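Local structure of sensor histidine kinase DcuS (Escherichia coli, 3BY8) at residues K36-S41 with L67-P72; L57-T62 with V124-E129; E94-N99 with L107-P112. The protein senses C4-dicarboxylates such as fumarate and malate through its periplasmic domain and activates the response regulator DcuR by phosphorylation. All coordinates share one frame; numbering follows the deposited sequence.

Interaction 1 (K36-S41 with L67-P72); sequences KKPQES and LRYSHP. With LMR ((2S)-2-hydroxybutanedioic acid), chain B.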
loop_
_atom_site.group_PDB
_atom_site.type_symbol
_atom_site.label_atom_id
_atom_site.label_comp_id
_atom_site.label_asym_id
_atom_site.label_seq_id
_atom_site.Cartn_x
_atom_site.Cartn_y
_atom_site.Cartn_z
ATOM N N LYS A 36 -6.061 -16.832 -0.608
ATOM C CA LYS A 36 -5.588 -17.515 -1.806
ATOM C C LYS A 36 -4.078 -17.399 -1.955
ATOM O O LYS A 36 -3.359 -17.017 -1.026
ATOM C CB LYS A 36 -6.241 -16.893 -3.039
ATOM C CG LYS A 36 -7.723 -16.611 -2.896
ATOM C CD LYS A 36 -8.238 -15.788 -4.069
ATOM C CE LYS A 36 -9.713 -15.446 -3.901
ATOM N NZ LYS A 36 -10.238 -14.636 -5.039
ATOM N N LYS A 37 -3.607 -17.740 -3.145
ATOM C CA LYS A 37 -2.197 -17.640 -3.467
ATOM C C LYS A 37 -2.038 -16.244 -4.053
ATOM O O LYS A 37 -2.946 -15.728 -4.709
ATOM C CB LYS A 37 -1.808 -18.708 -4.492
ATOM C CG LYS A 37 -1.588 -20.089 -3.891
ATOM C CD LYS A 37 -2.735 -20.535 -2.976
ATOM C CE LYS A 37 -4.016 -20.889 -3.736
ATOM N NZ LYS A 37 -4.668 -19.728 -4.401
ATOM N N PRO A 38 -0.895 -15.599 -3.800
ATOM C CA PRO A 38 -0.692 -14.253 -4.337
ATOM C C PRO A 38 -1.010 -14.180 -5.830
ATOM O O PRO A 38 -1.800 -13.346 -6.266
ATOM C CB PRO A 38 0.782 -13.988 -4.043
ATOM C CG PRO A 38 1.005 -14.736 -2.765
ATOM C CD PRO A 38 0.271 -16.043 -3.016
ATOM N N GLN A 39 -0.407 -15.081 -6.600
ATOM C CA GLN A 39 -0.596 -15.114 -8.046
ATOM C C GLN A 39 -2.028 -15.310 -8.538
ATOM O O GLN A 39 -2.327 -15.025 -9.697
ATOM C CB GLN A 39 0.318 -16.184 -8.654
ATOM C CG GLN A 39 1.775 -15.747 -8.751
ATOM C CD GLN A 39 2.739 -16.910 -8.942
ATOM O OE1 GLN A 39 2.554 -17.752 -9.826
ATOM N NE2 GLN A 39 3.783 -16.956 -8.113
ATOM N N GLU A 40 -2.922 -15.775 -7.672
ATOM C CA GLU A 40 -4.308 -15.996 -8.085
ATOM C C GLU A 40 -5.309 -15.242 -7.212
ATOM O O GLU A 40 -6.366 -15.777 -6.883
ATOM C CB GLU A 40 -4.622 -17.493 -8.037
ATOM C CG GLU A 40 -3.406 -18.373 -7.761
ATOM C CD GLU A 40 -3.767 -19.839 -7.575
ATOM O OE1 GLU A 40 -2.861 -20.645 -7.260
ATOM O OE2 GLU A 40 -4.956 -20.186 -7.742
ATOM N N SER A 41 -4.989 -13.997 -6.863
ATOM C CA SER A 41 -5.850 -13.189 -5.997
ATOM C C SER A 41 -6.982 -12.426 -6.668
ATOM O O SER A 41 -8.151 -12.747 -6.478
ATOM C CB SER A 41 -5.003 -12.181 -5.205
ATOM O OG SER A 41 -3.970 -12.825 -4.483
ATOM N N LEU A 67 4.456 -10.734 2.371
ATOM C CA LEU A 67 4.427 -11.170 0.966
ATOM C C LEU A 67 3.471 -10.319 0.167
ATOM O O LEU A 67 2.328 -10.111 0.586
ATOM C CB LEU A 67 3.965 -12.613 0.830
ATOM C CG LEU A 67 4.931 -13.700 1.213
ATOM C CD1 LEU A 67 4.353 -14.994 0.654
ATOM C CD2 LEU A 67 6.330 -13.422 0.644
ATOM N N ARG A 68 3.897 -9.867 -1.010
ATOM C CA ARG A 68 3.067 -9.002 -1.834
ATOM C C ARG A 68 1.961 -9.666 -2.623
ATOM O O ARG A 68 2.180 -10.730 -3.225
ATOM C CB ARG A 68 3.922 -8.246 -2.850
ATOM C CG ARG A 68 5.087 -7.451 -2.292
ATOM C CD ARG A 68 5.580 -6.582 -3.411
ATOM N NE ARG A 68 6.858 -5.925 -3.136
ATOM C CZ ARG A 68 8.046 -6.520 -3.234
ATOM N NH1 ARG A 68 8.141 -7.805 -3.582
ATOM N NH2 ARG A 68 9.161 -5.827 -3.040
ATOM N N TYR A 69 0.795 -9.027 -2.625
ATOM C CA TYR A 69 -0.351 -9.473 -3.404
ATOM C C TYR A 69 -0.584 -8.565 -4.616
ATOM O O TYR A 69 -1.437 -8.829 -5.460
ATOM C CB TYR A 69 -1.588 -9.524 -2.526
ATOM C CG TYR A 69 -1.712 -10.842 -1.837
ATOM C CD1 TYR A 69 -0.776 -11.261 -0.890
ATOM C CD2 TYR A 69 -2.750 -11.711 -2.175
ATOM C CE1 TYR A 69 -0.872 -12.517 -0.300
ATOM C CE2 TYR A 69 -2.855 -12.953 -1.598
ATOM C CZ TYR A 69 -1.922 -13.355 -0.665
ATOM O OH TYR A 69 -2.057 -14.596 -0.097
ATOM N N SER A 70 0.173 -7.473 -4.688
ATOM C CA SER A 70 0.085 -6.529 -5.786
ATOM C C SER A 70 1.354 -5.683 -5.816
ATOM O O SER A 70 2.047 -5.561 -4.793
ATOM C CB SER A 70 -1.126 -5.607 -5.636
ATOM O OG SER A 70 -1.070 -4.834 -4.443
ATOM N N HIS A 71 1.665 -5.150 -7.000
ATOM C CA HIS A 71 2.823 -4.274 -7.205
ATOM C C HIS A 71 2.776 -3.809 -8.650
ATOM O O HIS A 71 2.326 -4.560 -9.505
ATOM C CB HIS A 71 4.134 -5.033 -7.014
ATOM C CG HIS A 71 5.336 -4.148 -6.887
ATOM N ND1 HIS A 71 6.012 -3.614 -7.974
ATOM C CD2 HIS A 71 6.004 -3.730 -5.786
ATOM C CE1 HIS A 71 7.042 -2.900 -7.540
ATOM N NE2 HIS A 71 7.054 -2.957 -6.215
ATOM N N PRO A 72 3.232 -2.578 -8.944
ATOM C CA PRO A 72 3.193 -2.144 -10.349
ATOM C C PRO A 72 3.979 -3.086 -11.262
ATOM O O PRO A 72 3.660 -3.196 -12.446
ATOM C CB PRO A 72 3.800 -0.749 -10.305
ATOM C CG PRO A 72 3.358 -0.240 -8.973
ATOM C CD PRO A 72 3.549 -1.442 -8.059
HETATM C C1 LMR B . 7.636 -2.737 -2.143
HETATM O O1A LMR B . 6.739 -3.185 -2.810
HETATM O O1B LMR B . 8.622 -3.450 -1.861
HETATM C C2 LMR B . 7.704 -1.247 -2.006
HETATM O O2 LMR B . 8.983 -0.818 -1.367
HETATM C C3 LMR B . 7.346 -0.501 -3.305
HETATM C C4 LMR B . 8.588 -0.434 -4.217
HETATM O O4A LMR B . 8.968 -1.458 -4.782
HETATM O O4B LMR B . 9.236 0.649 -4.315
#
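Tyr-69 lays one face of its ring on Pro-38, joining the loop that follows helix 28-33 to the ligand-binding loop of this periplasmic Cache sensor domain. Pro-38 CA stands over that face, 3.9 Å from the centroid of the Tyr-69 ring and 19° off the normal, a CH-pi contact. From the same residue, CG reaches the CE1 side of the ring, 3.8 Å away from Tyr-69 CE1, while Pro-38 CB rests against the backbone O of Arg-68. The phenol oxygen then ties down the far end of the ring: Tyr-69 OH donates to Lys-36 O at 2.9 Å from above the carbonyl plane, 40° out of it. Within 36-41 the turn is braced by a 3.4 Å salt bridge between Lys-37 NZ and Glu-40 OE2 and by Lys-36 NZ bonding to Ser-41 O.

Farther out, Ile-43 of helix 43-53 also touches Tyr-69, and Ser-70 OG bonds to Ile-59 O of strand 58-63, so the loop is held from helix and sheet alike. Arg-68 and His-71, on either side of Tyr-69 and Ser-70 in the sequence, both bind the one malate. His-71 NE2 gives a nearly straight bond to O4A of the bound malate at 2.8 Å. Arg-68, extended from CG to NE, grips the other carboxylate by its guanidinium edge, with NE to malate O1A at 2.8 Å and NH2 to malate O1B at 2.7 Å.

Interaction 2 (L57-T62 with V124-E129); sequences LFIVVT and VAIGLE. With LMR ((2S)-2-hydroxybutanedioic acid), chain B.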
loop_
_atom_site.group_PDB
_atom_site.type_symbol
_atom_site.label_atom_id
_atom_site.label_comp_id
_atom_site.label_asym_id
_atom_site.label_seq_id
_atom_site.Cartn_x
_atom_site.Cartn_y
_atom_site.Cartn_z
ATOM N N LEU A 57 1.995 6.221 -6.860
ATOM C CA LEU A 57 3.102 5.460 -7.410
ATOM C C LEU A 57 2.908 3.953 -7.304
ATOM O O LEU A 57 3.275 3.200 -8.179
ATOM C CB LEU A 57 4.407 5.851 -6.686
ATOM C CG LEU A 57 5.666 5.092 -7.131
ATOM C CD1 LEU A 57 6.117 5.579 -8.527
ATOM C CD2 LEU A 57 6.802 5.331 -6.129
ATOM N N PHE A 58 2.383 3.503 -6.172
ATOM C CA PHE A 58 2.158 2.083 -6.009
ATOM C C PHE A 58 1.133 1.790 -4.921
ATOM O O PHE A 58 0.946 2.571 -4.015
ATOM C CB PHE A 58 3.464 1.359 -5.623
ATOM C CG PHE A 58 3.952 1.628 -4.200
ATOM C CD1 PHE A 58 3.408 0.951 -3.100
ATOM C CD2 PHE A 58 5.021 2.507 -3.976
ATOM C CE1 PHE A 58 3.927 1.148 -1.803
ATOM C CE2 PHE A 58 5.547 2.702 -2.672
ATOM C CZ PHE A 58 5.000 2.020 -1.588
ATOM N N ILE A 59 0.451 0.659 -5.087
ATOM C CA ILE A 59 -0.484 0.160 -4.076
ATOM C C ILE A 59 -0.117 -1.309 -3.915
ATOM O O ILE A 59 -0.368 -2.140 -4.793
ATOM C CB ILE A 59 -1.964 0.293 -4.496
ATOM C CG1 ILE A 59 -2.347 1.770 -4.607
ATOM C CG2 ILE A 59 -2.827 -0.422 -3.442
ATOM C CD1 ILE A 59 -3.846 1.986 -4.907
ATOM N N VAL A 60 0.538 -1.623 -2.797
ATOM C CA VAL A 60 1.004 -2.957 -2.507
ATOM C C VAL A 60 0.315 -3.552 -1.268
ATOM O O VAL A 60 0.482 -3.071 -0.160
ATOM C CB VAL A 60 2.537 -2.916 -2.267
ATOM C CG1 VAL A 60 3.054 -4.238 -1.689
ATOM C CG2 VAL A 60 3.230 -2.602 -3.587
ATOM N N VAL A 61 -0.473 -4.603 -1.479
ATOM C CA VAL A 61 -1.158 -5.291 -0.395
ATOM C C VAL A 61 -0.267 -6.449 0.003
ATOM O O VAL A 61 0.270 -7.118 -0.874
ATOM C CB VAL A 61 -2.481 -5.873 -0.901
ATOM C CG1 VAL A 61 -3.116 -6.787 0.153
ATOM C CG2 VAL A 61 -3.390 -4.761 -1.255
ATOM N N THR A 62 -0.058 -6.662 1.299
ATOM C CA THR A 62 0.736 -7.793 1.761
ATOM C C THR A 62 -0.009 -8.591 2.826
ATOM O O THR A 62 -1.009 -8.115 3.405
ATOM C CB THR A 62 2.080 -7.387 2.419
ATOM O OG1 THR A 62 1.864 -6.950 3.768
ATOM C CG2 THR A 62 2.750 -6.289 1.633
ATOM N N VAL A 124 -1.985 -2.711 3.766
ATOM C CA VAL A 124 -2.062 -2.004 2.479
ATOM C C VAL A 124 -0.990 -0.905 2.592
ATOM O O VAL A 124 -1.013 -0.071 3.510
ATOM C CB VAL A 124 -3.407 -1.313 2.191
ATOM C CG1 VAL A 124 -3.326 -0.648 0.826
ATOM C CG2 VAL A 124 -4.555 -2.318 2.209
ATOM N N ALA A 125 -0.040 -0.956 1.651
ATOM C CA ALA A 125 1.054 0.011 1.552
ATOM C C ALA A 125 0.858 0.850 0.278
ATOM O O ALA A 125 0.647 0.278 -0.798
ATOM C CB ALA A 125 2.398 -0.740 1.475
ATOM N N ILE A 126 0.954 2.176 0.384
ATOM C CA ILE A 126 0.774 3.051 -0.804
ATOM C C ILE A 126 1.884 4.103 -0.862
ATOM O O ILE A 126 2.262 4.657 0.164
ATOM C CB ILE A 126 -0.608 3.756 -0.758
ATOM C CG1 ILE A 126 -1.698 2.689 -0.858
ATOM C CG2 ILE A 126 -0.730 4.812 -1.879
ATOM C CD1 ILE A 126 -3.132 3.256 -1.022
ATOM N N GLY A 127 2.430 4.331 -2.053
ATOM C CA GLY A 127 3.473 5.326 -2.187
ATOM C C GLY A 127 3.108 6.430 -3.168
ATOM O O GLY A 127 2.380 6.192 -4.148
ATOM N N LEU A 128 3.640 7.611 -2.882
ATOM C CA LEU A 128 3.496 8.835 -3.670
ATOM C C LEU A 128 4.942 9.158 -4.060
ATOM O O LEU A 128 5.784 9.308 -3.188
ATOM C CB LEU A 128 2.994 9.990 -2.780
ATOM C CG LEU A 128 1.610 10.041 -2.118
ATOM C CD1 LEU A 128 1.649 10.771 -0.785
ATOM C CD2 LEU A 128 0.661 10.737 -3.064
ATOM N N GLU A 129 5.224 9.292 -5.350
ATOM C CA GLU A 129 6.577 9.607 -5.811
ATOM C C GLU A 129 7.079 10.918 -5.176
ATOM O O GLU A 129 6.394 11.944 -5.222
ATOM C CB GLU A 129 6.552 9.702 -7.337
ATOM C CG GLU A 129 7.868 9.430 -8.023
ATOM C CD GLU A 129 7.699 9.203 -9.521
ATOM O OE1 GLU A 129 8.729 9.086 -10.221
ATOM O OE2 GLU A 129 6.537 9.136 -9.993
HETATM C C1 LMR B . 7.636 -2.737 -2.143
HETATM O O1A LMR B . 6.739 -3.185 -2.810
HETATM O O1B LMR B . 8.622 -3.450 -1.861
HETATM C C2 LMR B . 7.704 -1.247 -2.006
HETATM O O2 LMR B . 8.983 -0.818 -1.367
HETATM C C3 LMR B . 7.346 -0.501 -3.305
HETATM C C4 LMR B . 8.588 -0.434 -4.217
HETATM O O4A LMR B . 8.968 -1.458 -4.782
HETATM O O4B LMR B . 9.236 0.649 -4.315
#
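Phe-58 lies flat on the backbone of Gly-127 where two neighbouring antiparallel strands of the Cache-domain sheet meet, and this is the tight part of the contact. Gly-127 N sits above the ring centre, and Gly-127 CA is 3.7 Å from the centroid of the Phe-58 ring, a CH-pi contact. Any beta carbon on Gly-127 would run into Phe-58 CE2, so the bare glycine is what lets the ring come down. Phe-58 CG takes the crowded position between backbone N and carbonyl carbon (chi1 72°), which folds the ring across toward the partner strand; its opposite face receives the bound malate, whose C3 is 3.7 Å from Phe-58 CE2.

On the reverse of the sheet Ile-59 and Ile-126 run side by side, pointing the same way, with Ile-59 CG1 3.9 Å from Ile-126 CG1. Helices 8-25 and 43-53 cover this pair. Beyond it the fit is slacker: Val-61 CG2 and Val-124 CG2 are 4.4 Å apart. The other end is the solvent side: Leu-57 and Glu-129 are partly exposed, and their side chains cross at about a right angle, Leu-57 CD1 3.9 Å from Glu-129 OE2.

Regular pairing also gives way here to a classic beta bulge, Leu-57 and Phe-58 both facing Gly-127. Gly-127 O takes a short bond from Leu-57 N, 2.7 Å, and a weak one from Phe-58 N, 3.4 Å.

Interaction 3 (E94-N99 with L107-P112); sequences ENVAIN and LRVFTP. With LMR ((2S)-2-hydroxybutanedioic acid), chain B.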
loop_
_atom_site.group_PDB
_atom_site.type_symbol
_atom_site.label_atom_id
_atom_site.label_comp_id
_atom_site.label_asym_id
_atom_site.label_seq_id
_atom_site.Cartn_x
_atom_site.Cartn_y
_atom_site.Cartn_z
ATOM N N GLU A 94 -0.640 2.364 11.963
ATOM C CA GLU A 94 -0.409 3.007 10.678
ATOM C C GLU A 94 0.975 3.624 10.694
ATOM O O GLU A 94 1.571 3.827 11.779
ATOM C CB GLU A 94 -1.455 4.095 10.432
ATOM C CG GLU A 94 -2.846 3.481 10.225
ATOM C CD GLU A 94 -3.901 4.466 9.795
ATOM O OE1 GLU A 94 -3.871 5.633 10.265
ATOM O OE2 GLU A 94 -4.770 4.069 8.997
ATOM N N ASN A 95 1.504 3.907 9.510
ATOM C CA ASN A 95 2.831 4.513 9.432
ATOM C C ASN A 95 2.969 5.333 8.163
ATOM O O ASN A 95 2.263 5.096 7.167
ATOM C CB ASN A 95 3.911 3.415 9.495
ATOM C CG ASN A 95 5.298 3.960 9.760
ATOM O OD1 ASN A 95 5.458 4.986 10.422
ATOM N ND2 ASN A 95 6.308 3.262 9.259
ATOM N N VAL A 96 3.845 6.328 8.238
ATOM C CA VAL A 96 4.138 7.198 7.124
ATOM C C VAL A 96 5.669 7.359 7.145
ATOM O O VAL A 96 6.266 7.617 8.209
ATOM C CB VAL A 96 3.464 8.589 7.310
ATOM C CG1 VAL A 96 3.786 9.500 6.118
ATOM C CG2 VAL A 96 1.939 8.426 7.456
ATOM N N ALA A 97 6.278 7.202 5.984
ATOM C CA ALA A 97 7.741 7.280 5.885
ATOM C C ALA A 97 8.199 7.663 4.500
ATOM O O ALA A 97 7.430 7.626 3.538
ATOM C CB ALA A 97 8.347 5.900 6.242
ATOM N N ILE A 98 9.473 8.024 4.372
ATOM C CA ILE A 98 10.057 8.307 3.066
ATOM C C ILE A 98 11.059 7.158 2.849
ATOM O O ILE A 98 11.949 6.907 3.674
ATOM C CB ILE A 98 10.772 9.674 3.050
ATOM C CG1 ILE A 98 9.717 10.770 3.221
ATOM C CG2 ILE A 98 11.553 9.836 1.766
ATOM C CD1 ILE A 98 10.269 12.170 3.364
ATOM N N ASN A 99 10.909 6.415 1.764
ATOM C CA ASN A 99 11.784 5.268 1.533
ATOM C C ASN A 99 11.629 4.790 0.093
ATOM O O ASN A 99 10.997 5.461 -0.737
ATOM C CB ASN A 99 11.372 4.127 2.499
ATOM C CG ASN A 99 12.485 3.111 2.768
ATOM O OD1 ASN A 99 13.617 3.273 2.321
ATOM N ND2 ASN A 99 12.150 2.067 3.497
ATOM N N LEU A 107 6.998 8.909 -0.707
ATOM C CA LEU A 107 6.327 9.213 0.544
ATOM C C LEU A 107 5.363 8.023 0.582
ATOM O O LEU A 107 4.550 7.813 -0.329
ATOM C CB LEU A 107 5.556 10.523 0.434
ATOM C CG LEU A 107 4.715 10.853 1.658
ATOM C CD1 LEU A 107 5.570 10.951 2.894
ATOM C CD2 LEU A 107 3.996 12.187 1.391
ATOM N N ARG A 108 5.486 7.227 1.633
ATOM C CA ARG A 108 4.735 5.984 1.748
ATOM C C ARG A 108 3.905 5.910 3.002
ATOM O O ARG A 108 4.317 6.333 4.063
ATOM C CB ARG A 108 5.767 4.846 1.731
ATOM C CG ARG A 108 6.591 4.825 0.447
ATOM C CD ARG A 108 8.078 4.440 0.660
ATOM N NE ARG A 108 8.295 3.139 1.312
ATOM C CZ ARG A 108 8.593 2.016 0.680
ATOM N NH1 ARG A 108 8.709 1.960 -0.644
ATOM N NH2 ARG A 108 8.866 0.929 1.402
ATOM N N VAL A 109 2.704 5.353 2.859
ATOM C CA VAL A 109 1.793 5.183 3.973
ATOM C C VAL A 109 1.359 3.721 4.069
ATOM O O VAL A 109 1.340 2.964 3.071
ATOM C CB VAL A 109 0.533 6.119 3.864
ATOM C CG1 VAL A 109 1.019 7.574 3.683
ATOM C CG2 VAL A 109 -0.403 5.706 2.725
ATOM N N PHE A 110 0.970 3.356 5.289
ATOM C CA PHE A 110 0.646 1.952 5.568
ATOM C C PHE A 110 -0.500 1.866 6.537
ATOM O O PHE A 110 -0.556 2.622 7.509
ATOM C CB PHE A 110 1.853 1.248 6.266
ATOM C CG PHE A 110 3.116 1.269 5.470
ATOM C CD1 PHE A 110 3.914 2.424 5.433
ATOM C CD2 PHE A 110 3.524 0.142 4.752
ATOM C CE1 PHE A 110 5.106 2.438 4.680
ATOM C CE2 PHE A 110 4.700 0.161 4.017
ATOM C CZ PHE A 110 5.498 1.311 3.979
ATOM N N THR A 111 -1.408 0.923 6.297
ATOM C CA THR A 111 -2.504 0.697 7.232
ATOM C C THR A 111 -2.798 -0.814 7.310
ATOM O O THR A 111 -2.661 -1.539 6.328
ATOM C CB THR A 111 -3.777 1.524 6.830
ATOM O OG1 THR A 111 -4.646 1.637 7.966
ATOM C CG2 THR A 111 -4.548 0.851 5.674
ATOM N N PRO A 112 -3.205 -1.307 8.494
ATOM C CA PRO A 112 -3.489 -2.738 8.618
ATOM C C PRO A 112 -4.797 -3.195 7.991
ATOM O O PRO A 112 -5.747 -2.388 7.876
ATOM C CB PRO A 112 -3.442 -2.989 10.140
ATOM C CG PRO A 112 -3.776 -1.649 10.740
ATOM C CD PRO A 112 -3.225 -0.605 9.792
HETATM C C1 LMR B . 7.636 -2.737 -2.143
HETATM O O1A LMR B . 6.739 -3.185 -2.810
HETATM O O1B LMR B . 8.622 -3.450 -1.861
HETATM C C2 LMR B . 7.704 -1.247 -2.006
HETATM O O2 LMR B . 8.983 -0.818 -1.367
HETATM C C3 LMR B . 7.346 -0.501 -3.305
HETATM C C4 LMR B . 8.588 -0.434 -4.217
HETATM O O4A LMR B . 8.968 -1.458 -4.782
HETATM O O4B LMR B . 9.236 0.649 -4.315
#
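Bends at chi2 (143°) and chi3 (57°) turn the Arg-108 chain back along the neighbouring strand, bringing its guanidinium against Asn-99 and to the ligand. Asn-99 CB lies over one guanidinium face, 3.4 Å from Arg-108 NE, with the amide plane turned 65° from it. At the edge, Arg-108 NH1 donates to the malate hydroxyl O2 at 2.9 Å, and NH2 adds a more bent bond to the same oxygen at 3.3 Å. Asp-85 fixes both residues, forming a salt bridge to Arg-108 NE and accepting from Asn-99 ND2. A leucine in place of Arg-108 would probably leave the malate hydroxyl without these two donors and Asp-85 without its charged mate.

At the far end Glu-94 and Thr-111 point the same way, and Thr-111 OG1 donates to the anti lone pair of Glu-94 OE2 at 2.6 Å; the other oxygen, OE1, pairs with Arg-22. The face opposite Arg-108 is apolar, Val-96 CG2 lying 4.0 Å from Val-109 CG1. Backbone bonds in both directions join Asn-95 to Phe-110 and Ala-97 to Arg-108, the alternating pattern of an antiparallel beta hairpin, whose outer strand, 95-99, closes one edge of the Cache sheet and whose inner strand, 106-114, carries malate-binding Arg-108.

In the fold
Bound malate is the common point of all three contacts: interaction 1 supplies donors to its two carboxylates, interaction 2 an apolar floor of Phe-58 and Val-60, and interaction 3 the arginine on its hydroxyl. Interactions 2 and 3 share one sheet, their centres 9 Å apart, with Leu-128 N bonding to Leu-107 O at 2.7 Å and Phe-58 CZ packing 3.8 Å from Arg-108 CG. Interaction 1 joins interaction 2 on the other side, Tyr-69 N lying 2.6 Å from Val-61 O, a probable hydrogen bond. Interactions 1 and 3 do not touch; about 8 Å separates their nearest atoms, and the ligand bridges them. Lys-82, Gly-101, Phe-102 and Leu-103 complete its hydrogen bonding through backbone atoms.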